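Local structure of beta-N-acetylhexosaminidase (Streptomyces plicatus, 5FCZ) at residues Y399-Y404 with P446-T451; L164-H169 with L193-D198. The protein hydrolyses terminal N-acetyl-beta-hexosamine residues from glycans as a family 20 glycoside hydrolase, probably with the substrate's own acetamido group as nucleophile. One frame throughout, in Å; residues are numbered along the deposited sequence.

Contact 1 of 2, residues Y399-Y404 with P446-T451; sequences YLDMKY and PLWTET. With TNX (1,5-anhydro-2-deoxy-2-(ethanethioylamino)-D-arabino-hex-1-enitol), chain B.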
loop_
_atom_site.group_PDB
_atom_site.type_symbol
_atom_site.label_atom_id
_atom_site.label_comp_id
_atom_site.label_asym_id
_atom_site.label_seq_id
_atom_site.Cartn_x
_atom_site.Cartn_y
_atom_site.Cartn_z
ATOM N N TYR A 399 6.642 -7.418 -6.317
ATOM C CA TYR A 399 6.834 -6.265 -7.187
ATOM C C TYR A 399 5.759 -6.329 -8.252
ATOM O O TYR A 399 5.832 -7.169 -9.140
ATOM C CB TYR A 399 8.233 -6.267 -7.802
ATOM C CG TYR A 399 9.269 -5.542 -6.953
ATOM C CD1 TYR A 399 9.164 -5.538 -5.580
ATOM C CD2 TYR A 399 10.336 -4.853 -7.535
ATOM C CE1 TYR A 399 10.082 -4.866 -4.794
ATOM C CE2 TYR A 399 11.232 -4.193 -6.793
ATOM C CZ TYR A 399 11.097 -4.178 -5.398
ATOM O OH TYR A 399 11.969 -3.492 -4.572
ATOM N N LEU A 400 4.735 -5.468 -8.153
ATOM C CA LEU A 400 3.626 -5.508 -9.108
ATOM C C LEU A 400 4.025 -5.021 -10.494
ATOM O O LEU A 400 3.292 -5.276 -11.451
ATOM C CB LEU A 400 2.448 -4.690 -8.577
ATOM C CG LEU A 400 2.053 -5.117 -7.161
ATOM C CD1 LEU A 400 1.104 -4.120 -6.530
ATOM C CD2 LEU A 400 1.461 -6.516 -7.171
ATOM N N ASP A 401 5.184 -4.387 -10.642
ATOM C CA ASP A 401 5.654 -4.044 -11.975
ATOM C C ASP A 401 6.297 -5.212 -12.705
ATOM O O ASP A 401 6.618 -5.056 -13.883
ATOM C CB ASP A 401 6.661 -2.886 -11.919
ATOM C CG ASP A 401 7.909 -3.236 -11.117
ATOM O OD1 ASP A 401 7.761 -3.910 -10.065
ATOM O OD2 ASP A 401 9.028 -2.856 -11.538
ATOM N N MET A 402 6.512 -6.359 -12.051
ATOM C CA MET A 402 7.166 -7.508 -12.681
ATOM C C MET A 402 6.181 -8.295 -13.556
ATOM O O MET A 402 5.068 -8.620 -13.123
ATOM C CB MET A 402 7.763 -8.432 -11.614
ATOM C CG MET A 402 9.073 -9.047 -12.040
ATOM S SD MET A 402 10.391 -7.806 -12.273
ATOM C CE MET A 402 10.497 -6.954 -10.683
ATOM N N LYS A 403 6.609 -8.611 -14.780
ATOM C CA LYS A 403 5.800 -9.371 -15.715
ATOM C C LYS A 403 5.354 -10.682 -15.109
ATOM O O LYS A 403 6.072 -11.311 -14.328
ATOM C CB LYS A 403 6.591 -9.680 -16.996
ATOM C CG LYS A 403 7.022 -8.494 -17.774
ATOM C CD LYS A 403 7.439 -8.863 -19.168
ATOM C CE LYS A 403 8.293 -7.769 -19.809
ATOM N NZ LYS A 403 7.590 -7.105 -20.943
ATOM N N TYR A 404 4.175 -11.118 -15.544
ATOM C CA TYR A 404 3.628 -12.401 -15.112
ATOM C C TYR A 404 4.322 -13.549 -15.832
ATOM O O TYR A 404 4.644 -14.575 -15.222
ATOM C CB TYR A 404 2.120 -12.465 -15.399
ATOM C CG TYR A 404 1.276 -11.393 -14.759
ATOM C CD1 TYR A 404 0.917 -11.484 -13.425
ATOM C CD2 TYR A 404 0.795 -10.318 -15.498
ATOM C CE1 TYR A 404 0.142 -10.532 -12.848
ATOM C CE2 TYR A 404 -0.001 -9.354 -14.917
ATOM C CZ TYR A 404 -0.320 -9.473 -13.597
ATOM O OH TYR A 404 -1.088 -8.532 -12.990
ATOM N N PRO A 446 5.202 -3.174 -3.900
ATOM C CA PRO A 446 5.514 -1.942 -4.627
ATOM C C PRO A 446 5.132 -2.032 -6.089
ATOM O O PRO A 446 5.214 -3.086 -6.724
ATOM C CB PRO A 446 7.042 -1.819 -4.492
ATOM C CG PRO A 446 7.467 -2.892 -3.535
ATOM C CD PRO A 446 6.414 -3.979 -3.698
ATOM N N LEU A 447 4.730 -0.887 -6.621
ATOM C CA LEU A 447 4.378 -0.781 -8.028
ATOM C C LEU A 447 5.227 0.319 -8.661
ATOM O O LEU A 447 4.876 1.499 -8.573
ATOM C CB LEU A 447 2.901 -0.515 -8.185
ATOM C CG LEU A 447 2.403 -0.291 -9.602
ATOM C CD1 LEU A 447 2.870 -1.439 -10.480
ATOM C CD2 LEU A 447 0.865 -0.181 -9.535
ATOM N N TRP A 448 6.330 -0.073 -9.305
ATOM C CA TRP A 448 7.216 0.876 -9.980
ATOM C C TRP A 448 6.655 1.225 -11.349
ATOM O O TRP A 448 5.954 0.421 -11.970
ATOM C CB TRP A 448 8.632 0.299 -10.112
ATOM C CG TRP A 448 9.214 -0.094 -8.802
ATOM C CD1 TRP A 448 9.185 -1.326 -8.247
ATOM C CD2 TRP A 448 9.879 0.753 -7.872
ATOM N NE1 TRP A 448 9.788 -1.314 -7.017
ATOM C CE2 TRP A 448 10.233 -0.044 -6.763
ATOM C CE3 TRP A 448 10.210 2.122 -7.861
ATOM C CZ2 TRP A 448 10.922 0.472 -5.652
ATOM C CZ3 TRP A 448 10.894 2.632 -6.769
ATOM C CH2 TRP A 448 11.258 1.806 -5.686
ATOM N N THR A 449 6.938 2.446 -11.820
ATOM C CA THR A 449 6.263 2.915 -13.026
ATOM C C THR A 449 7.207 3.266 -14.202
ATOM O O THR A 449 6.852 4.081 -15.052
ATOM C CB THR A 449 5.334 4.076 -12.663
ATOM O OG1 THR A 449 6.053 5.151 -12.044
ATOM C CG2 THR A 449 4.279 3.598 -11.701
ATOM N N GLU A 450 8.368 2.597 -14.355
ATOM C CA GLU A 450 9.149 2.800 -15.588
ATOM C C GLU A 450 8.296 2.619 -16.835
ATOM O O GLU A 450 8.485 3.328 -17.834
ATOM C CB GLU A 450 10.339 1.847 -15.692
ATOM C CG GLU A 450 11.521 2.253 -14.860
ATOM C CD GLU A 450 11.453 1.678 -13.456
ATOM O OE1 GLU A 450 10.346 1.292 -12.984
ATOM O OE2 GLU A 450 12.522 1.603 -12.825
ATOM N N THR A 451 7.358 1.673 -16.794
ATOM C CA THR A 451 6.633 1.214 -17.971
ATOM C C THR A 451 5.155 1.558 -17.919
ATOM O O THR A 451 4.425 1.203 -18.849
ATOM C CB THR A 451 6.765 -0.319 -18.144
ATOM O OG1 THR A 451 5.848 -0.987 -17.273
ATOM C CG2 THR A 451 8.189 -0.830 -17.815
HETATM C C1 TNX B . 15.011 -1.308 -8.791
HETATM S S7 TNX B . 13.551 -1.866 -6.476
HETATM C C2 TNX B . 14.790 -0.190 -8.133
HETATM C C3 TNX B . 13.816 0.849 -8.702
HETATM C C4 TNX B . 13.184 0.207 -9.961
HETATM C C5 TNX B . 12.819 -1.267 -9.674
HETATM C C6 TNX B . 12.327 -1.921 -10.957
HETATM C C7 TNX B . 14.571 -0.685 -5.888
HETATM C C8 TNX B . 14.617 -0.349 -4.412
HETATM N N2 TNX B . 15.284 -0.028 -6.795
HETATM O O3 TNX B . 14.481 2.052 -8.951
HETATM O O4 TNX B . 12.049 0.937 -10.297
HETATM O O5 TNX B . 13.941 -2.043 -9.210
HETATM O O6 TNX B . 11.535 -3.032 -10.633
HETATM O O HOH W 1 8.907 -0.950 -13.437
#

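Contact 2 of 2, residues L164-H169 with L193-D198; sequences LDVSRH and LHLSDD. With TNX (1,5-anhydro-2-deoxy-2-(ethanethioylamino)-D-arabino-hex-1-enitol), chain B.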
loop_
_atom_site.group_PDB
_atom_site.type_symbol
_atom_site.label_atom_id
_atom_site.label_comp_id
_atom_site.label_asym_id
_atom_site.label_seq_id
_atom_site.Cartn_x
_atom_site.Cartn_y
_atom_site.Cartn_z
ATOM N N LEU A 164 3.383 3.305 -4.431
ATOM C CA LEU A 164 3.255 3.809 -5.787
ATOM C C LEU A 164 4.454 4.674 -6.120
ATOM O O LEU A 164 4.853 5.531 -5.329
ATOM C CB LEU A 164 1.969 4.600 -5.996
ATOM C CG LEU A 164 1.681 4.923 -7.471
ATOM C CD1 LEU A 164 1.534 3.652 -8.335
ATOM C CD2 LEU A 164 0.457 5.823 -7.611
ATOM N N ASP A 165 5.027 4.426 -7.293
ATOM C CA ASP A 165 6.133 5.207 -7.823
ATOM C C ASP A 165 5.506 6.316 -8.667
ATOM O O ASP A 165 4.834 6.038 -9.672
ATOM C CB ASP A 165 7.078 4.276 -8.606
ATOM C CG ASP A 165 8.060 5.001 -9.515
ATOM O OD1 ASP A 165 8.214 6.251 -9.412
ATOM O OD2 ASP A 165 8.655 4.276 -10.366
ATOM N N VAL A 166 5.652 7.564 -8.215
ATOM C CA VAL A 166 5.140 8.712 -8.950
ATOM C C VAL A 166 6.279 9.501 -9.561
ATOM O O VAL A 166 6.044 10.535 -10.216
ATOM C CB VAL A 166 4.222 9.619 -8.095
ATOM C CG1 VAL A 166 2.957 8.851 -7.647
ATOM C CG2 VAL A 166 4.965 10.224 -6.922
ATOM N N SER A 167 7.514 8.997 -9.418
ATOM C CA SER A 167 8.669 9.674 -9.984
ATOM C C SER A 167 8.857 9.297 -11.436
ATOM O O SER A 167 9.193 10.160 -12.250
ATOM C CB SER A 167 9.938 9.339 -9.210
ATOM O OG SER A 167 9.798 9.671 -7.854
ATOM N N ARG A 168 8.666 8.010 -11.769
ATOM C CA ARG A 168 8.996 7.541 -13.117
ATOM C C ARG A 168 7.967 8.023 -14.122
ATOM O O ARG A 168 8.318 8.667 -15.116
ATOM C CB ARG A 168 9.123 6.027 -13.149
ATOM C CG ARG A 168 10.510 5.596 -12.879
ATOM C CD ARG A 168 11.084 6.237 -11.596
ATOM N NE ARG A 168 12.429 5.729 -11.357
ATOM C CZ ARG A 168 12.710 4.581 -10.752
ATOM N NH1 ARG A 168 11.743 3.804 -10.247
ATOM N NH2 ARG A 168 13.968 4.201 -10.655
ATOM N N HIS A 169 6.690 7.748 -13.868
ATOM C CA HIS A 169 5.598 8.508 -14.458
ATOM C C HIS A 169 4.794 9.146 -13.337
ATOM O O HIS A 169 4.517 8.501 -12.325
ATOM C CB HIS A 169 4.706 7.644 -15.308
ATOM C CG HIS A 169 5.325 7.264 -16.605
ATOM N ND1 HIS A 169 6.076 6.116 -16.778
ATOM C CD2 HIS A 169 5.328 7.902 -17.791
ATOM C CE1 HIS A 169 6.504 6.065 -18.023
ATOM N NE2 HIS A 169 6.066 7.134 -18.657
ATOM N N LEU A 193 4.831 6.294 -0.777
ATOM C CA LEU A 193 4.891 7.087 -2.005
ATOM C C LEU A 193 6.351 7.353 -2.333
ATOM O O LEU A 193 7.074 7.945 -1.519
ATOM C CB LEU A 193 4.153 8.418 -1.849
ATOM C CG LEU A 193 2.628 8.379 -1.677
ATOM C CD1 LEU A 193 2.017 9.808 -1.658
ATOM C CD2 LEU A 193 2.003 7.578 -2.778
ATOM N N HIS A 194 6.773 6.931 -3.522
ATOM C CA HIS A 194 8.134 7.145 -4.031
ATOM C C HIS A 194 8.131 8.502 -4.728
ATOM O O HIS A 194 7.843 8.622 -5.930
ATOM C CB HIS A 194 8.535 5.992 -4.950
ATOM C CG HIS A 194 9.993 5.918 -5.235
ATOM N ND1 HIS A 194 10.908 5.413 -4.337
ATOM C CD2 HIS A 194 10.696 6.294 -6.322
ATOM C CE1 HIS A 194 12.120 5.512 -4.853
ATOM N NE2 HIS A 194 12.017 6.032 -6.058
ATOM N N LEU A 195 8.446 9.548 -3.946
ATOM C CA LEU A 195 8.260 10.936 -4.362
ATOM C C LEU A 195 9.423 11.542 -5.139
ATOM O O LEU A 195 9.262 12.637 -5.711
ATOM C CB LEU A 195 7.976 11.814 -3.135
ATOM C CG LEU A 195 6.602 11.613 -2.438
ATOM C CD1 LEU A 195 6.482 12.444 -1.186
ATOM C CD2 LEU A 195 5.426 11.916 -3.357
ATOM N N SER A 196 10.575 10.882 -5.196
ATOM C CA SER A 196 11.683 11.417 -5.970
ATOM C C SER A 196 12.486 10.274 -6.544
ATOM O O SER A 196 12.564 9.199 -5.959
ATOM C CB SER A 196 12.587 12.299 -5.116
ATOM O OG SER A 196 13.127 11.549 -4.065
ATOM N N ASP A 197 13.080 10.525 -7.702
ATOM C CA ASP A 197 14.010 9.581 -8.286
ATOM C C ASP A 197 14.816 10.319 -9.351
ATOM O O ASP A 197 14.902 11.551 -9.330
ATOM C CB ASP A 197 13.264 8.360 -8.839
ATOM C CG ASP A 197 14.112 7.131 -8.826
ATOM O OD1 ASP A 197 14.991 7.022 -9.714
ATOM O OD2 ASP A 197 13.900 6.286 -7.933
ATOM N N ASP A 198 15.403 9.569 -10.288
ATOM C CA ASP A 198 16.249 10.196 -11.305
ATOM C C ASP A 198 15.439 10.994 -12.318
ATOM O O ASP A 198 15.940 11.993 -12.858
ATOM C CB ASP A 198 17.076 9.134 -12.019
ATOM C CG ASP A 198 18.047 8.480 -11.091
ATOM O OD1 ASP A 198 18.796 9.193 -10.400
ATOM O OD2 ASP A 198 18.020 7.257 -11.005
HETATM C C1 TNX B . 15.011 -1.308 -8.791
HETATM S S7 TNX B . 13.551 -1.866 -6.476
HETATM C C2 TNX B . 14.790 -0.190 -8.133
HETATM C C3 TNX B . 13.816 0.849 -8.702
HETATM C C4 TNX B . 13.184 0.207 -9.961
HETATM C C5 TNX B . 12.819 -1.267 -9.674
HETATM C C6 TNX B . 12.327 -1.921 -10.957
HETATM C C7 TNX B . 14.571 -0.685 -5.888
HETATM C C8 TNX B . 14.617 -0.349 -4.412
HETATM N N2 TNX B . 15.284 -0.028 -6.795
HETATM O O3 TNX B . 14.481 2.052 -8.951
HETATM O O4 TNX B . 12.049 0.937 -10.297
HETATM O O5 TNX B . 13.941 -2.043 -9.210
HETATM O O6 TNX B . 11.535 -3.032 -10.633
HETATM O O HOH W 2 16.295 5.500 -11.863
#

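Contact 1 of 2, residues Y399-Y404 with P446-T451
Tyr399 and Trp448 meet at the C-terminal mouth of the family 20 TIM barrel, where strand 440-447 runs out into its active-site loop beside the loop after strand 389-392. The packed part is mostly aromatic and aliphatic. CE2 of Tyr399 lies 3.2 Å from NE1 of Trp448, which sits over one face of the phenol; the ring planes are inclined at 49°. On the same ring, CE1 comes within 3.5 Å of CG of Pro446, whose fixed ring offers a compact apolar surface crossing the phenol aslant. One backbone bond ties this half together, from Leu400 N to Pro446 O at 2.8 Å, and Leu447 CD1 fills in against Leu400 CB. The other side is polar and less closely packed, with one water and the sugar between. Asp401 turns its CG between backbone N and carbonyl carbon (chi1 62°), which lays the carboxylate alongside the indole edge. Its OD2 stands 4.6 Å from Glu450 OE1, and a water donates to both, which should ease the repulsion of like charges. Both acids suit a sugar site as acceptors: Glu450 OE2 accepts from TNX O4, which also lies over one Trp448 face toward its rim, and Asp401 OD2 from TNX O6 at 2.7 Å.

Contact 2 of 2, residues L164-H169 with L193-D198
Leu193 lies beside Leu164 in parallel register, its CD2 reaching toward Leu164 CB on the sheet's helix side, where branched aliphatics pack well. At His194 the backbone N donates to Leu164 O in an almost straight bond, and its O accepts from Ser167 OG at 2.9 Å, the hydroxyl above the carbonyl plane; a weak bond from Val166 N reaches the same oxygen. On the other sheet face, the His194 ring runs alongside the Asp165 carboxylate, their planes steeply turned (79°). Through helix 173-184 these neighbouring barrel strands form a beta-alpha-beta crossover. Leu195 puts CD2 against Val166 CG2, 4.0 Å away. Asp197 CB packs on CB of Ser167, small enough to let the chains close up. Asp197 CG lies opposite its backbone N (chi1 -152°), which carries the carboxylate toward Arg168 and His194. That CG is over one face of the Arg168 guanidinium, toward its rim, the planes 38° apart; OD1 makes a salt bridge to NH2 at 3.1 Å, and OD2 uses its anti lone pair to accept from His194 NE2 at 2.7 Å. Asp165 OD2 holds Arg168 NH1 by a second salt bridge. A water links Asp198 OD2 to Arg168 NH2, which also grips TNX O3 at 2.8 Å.

In the fold
Contacts 1 and 2 lie about 12 Å apart between centres; their strands 440-447 and 159-165 are neighbours in the barrel, and each contact supplies groups to the same TNX site. They join directly: Thr449 OG1 lies 2.8 Å from Asp165 O and Thr449 O 2.8 Å from His169 ND1, both probable hydrogen bonds, and Trp448 CE3 packs 3.3 Å from Arg168 NH1. Around the sugar the work is divided. Contact 1 supplies the indole platform and acceptors for O4 and O6, whereas Arg168 of contact 2 donates to O3 and O4, so O4 is held by residues of both. Trp414 NE1 and Asp319 OD2 add further hydrogen bonds to TNX.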